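Local coordinates for protein nucleoporin NUP170 (Chaetomium thermophilum, PDB 5HAX) that probably serves as a scaffold nucleoporin, helping to build the inner ring of the nuclear pore complex, at residues 56-59 and 60-64. Sequence-based numbering, arbitrary orientation.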
loop_
_atom_site.group_PDB
_atom_site.type_symbol
_atom_site.label_atom_id
_atom_site.label_comp_id
_atom_site.label_asym_id
_atom_site.label_seq_id
_atom_site.Cartn_x
_atom_site.Cartn_y
_atom_site.Cartn_z
ATOM N N HIS A 56 11.246 -14.850 -10.902
ATOM C CA HIS A 56 10.784 -16.235 -10.823
ATOM C C HIS A 56 10.315 -16.674 -12.203
ATOM O O HIS A 56 9.302 -16.176 -12.706
ATOM C CB HIS A 56 9.652 -16.384 -9.805
ATOM C CG HIS A 56 9.998 -15.893 -8.435
ATOM N ND1 HIS A 56 10.866 -16.564 -7.601
ATOM C CD2 HIS A 56 9.579 -14.805 -7.746
ATOM C CE1 HIS A 56 10.974 -15.905 -6.460
ATOM N NE2 HIS A 56 10.203 -14.835 -6.523
ATOM N N ASN A 57 11.035 -17.616 -12.805
ATOM C CA ASN A 57 10.671 -18.113 -14.124
ATOM C C ASN A 57 9.369 -18.903 -14.073
ATOM O O ASN A 57 9.015 -19.503 -13.055
ATOM C CB ASN A 57 11.784 -18.997 -14.689
ATOM C CG ASN A 57 12.983 -18.197 -15.155
ATOM O OD1 ASN A 57 12.967 -17.611 -16.237
ATOM N ND2 ASN A 57 14.033 -18.175 -14.343
ATOM N N ILE A 58 8.649 -18.889 -15.188
ATOM C CA ILE A 58 7.466 -19.747 -15.328
ATOM C C ILE A 58 7.919 -21.205 -15.353
ATOM O O ILE A 58 8.903 -21.528 -16.042
ATOM C CB ILE A 58 6.695 -19.386 -16.602
ATOM C CG1 ILE A 58 6.059 -17.998 -16.462
ATOM C CG2 ILE A 58 5.610 -20.424 -16.894
ATOM C CD1 ILE A 58 5.483 -17.446 -17.754
ATOM N N PRO A 59 7.261 -22.111 -14.627
ATOM C CA PRO A 59 7.673 -23.520 -14.661
ATOM C C PRO A 59 7.636 -24.090 -16.072
ATOM O O PRO A 59 6.787 -23.733 -16.892
ATOM C CB PRO A 59 6.650 -24.210 -13.753
ATOM C CG PRO A 59 6.186 -23.135 -12.828
ATOM C CD PRO A 59 6.195 -21.874 -13.637
ATOM N N ASP A 60 8.584 -24.993 -16.349
ATOM C CA ASP A 60 8.684 -25.590 -17.677
ATOM C C ASP A 60 7.416 -26.344 -18.055
ATOM O O ASP A 60 7.029 -26.352 -19.228
ATOM C CB ASP A 60 9.891 -26.527 -17.744
ATOM C CG ASP A 60 11.214 -25.784 -17.705
ATOM O OD1 ASP A 60 11.304 -24.688 -18.299
ATOM O OD2 ASP A 60 12.167 -26.299 -17.084
ATOM N N LYS A 61 6.759 -26.981 -17.084
ATOM C CA LYS A 61 5.530 -27.710 -17.380
ATOM C C LYS A 61 4.438 -26.781 -17.896
ATOM O O LYS A 61 3.609 -27.194 -18.715
ATOM C CB LYS A 61 5.055 -28.457 -16.133
ATOM C CG LYS A 61 5.802 -29.760 -15.877
ATOM C CD LYS A 61 5.873 -30.094 -14.391
ATOM C CE LYS A 61 4.519 -30.487 -13.825
ATOM N NZ LYS A 61 4.512 -30.439 -12.335
ATOM N N VAL A 62 4.421 -25.527 -17.436
ATOM C CA VAL A 62 3.456 -24.563 -17.953
ATOM C C VAL A 62 3.793 -24.197 -19.394
ATOM O O VAL A 62 2.899 -23.978 -20.219
ATOM C CB VAL A 62 3.407 -23.320 -17.044
ATOM C CG1 VAL A 62 2.433 -22.286 -17.598
ATOM C CG2 VAL A 62 3.016 -23.714 -15.629
ATOM N N PHE A 63 5.086 -24.115 -19.720
ATOM C CA PHE A 63 5.481 -23.875 -21.105
ATOM C C PHE A 63 5.057 -25.033 -22.002
ATOM O O PHE A 63 4.648 -24.822 -23.149
ATOM C CB PHE A 63 6.992 -23.658 -21.197
ATOM C CG PHE A 63 7.448 -22.311 -20.712
ATOM C CD1 PHE A 63 7.051 -21.154 -21.360
ATOM C CD2 PHE A 63 8.294 -22.202 -19.620
ATOM C CE1 PHE A 63 7.476 -19.914 -20.922
ATOM C CE2 PHE A 63 8.724 -20.965 -19.178
ATOM C CZ PHE A 63 8.314 -19.820 -19.831
ATOM N N GLU A 64 5.148 -26.265 -21.494
ATOM C CA GLU A 64 4.701 -27.423 -22.262
ATOM C C GLU A 64 3.210 -27.332 -22.565
ATOM O O GLU A 64 2.776 -27.577 -23.697
ATOM C CB GLU A 64 5.012 -28.712 -21.498
ATOM C CG GLU A 64 6.493 -28.999 -21.315
ATOM C CD GLU A 64 6.743 -30.199 -20.421
ATOM O OE1 GLU A 64 7.905 -30.405 -20.009
ATOM O OE2 GLU A 64 5.778 -30.938 -20.129
#
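Ile-58 and Phe-63 show how a hydrophobic residue just ahead of a helix can pack over one face of a ring from the first turn. The branch methyl CG2 of Ile-58 sits over that face of the phenyl ring as a CH-pi contact, 4.1 Å from the centroid and displaced toward the rim, while Ile-58 CB lies 3.6 Å from Phe-63 CZ. The same methyl also meets Val-62, reaching its CB at 3.6 Å, and the two side chains cross at about a right angle. With CG1 of Ile-58 beside the backbone N (chi1 -68°), CG2 is left anti to it, where this methyl touches both Val-62 and the ring.

Pro-59 occupies the N-cap position of helix 60-67. Proline has no side-chain acceptor to cap the helix; its carbonyl takes the weak bonds of the first turn, from Val-62 N at 3.0 Å and Phe-63 N at 3.3 Å. Strand 50-57 lies outermost, beside 481-487, in a sheet otherwise built from later strands, consistent with an N-terminal strand closing a beta-propeller; the turn then leads through the helix to the next sheet, 73-107. Ile-58 is still tied to Thr-480 by the backbone. Pro-59 and Val-62 lie side by side, pointing the same way, and both touch Trp-95 of strand 91-96.

Packing is looser at two exposed positions. Asp-60 touches the preceding segment with little beyond CB, and the Lys-61 chain extends from the turn. Were Phe-63 an alanine, Ile-58 CG2 and CB would probably lose the ring they pack against, leaving a gap beside the first turn. At the ring's rim, Phe-63 CE2 comes within 3.2 Å of Ile-58 O.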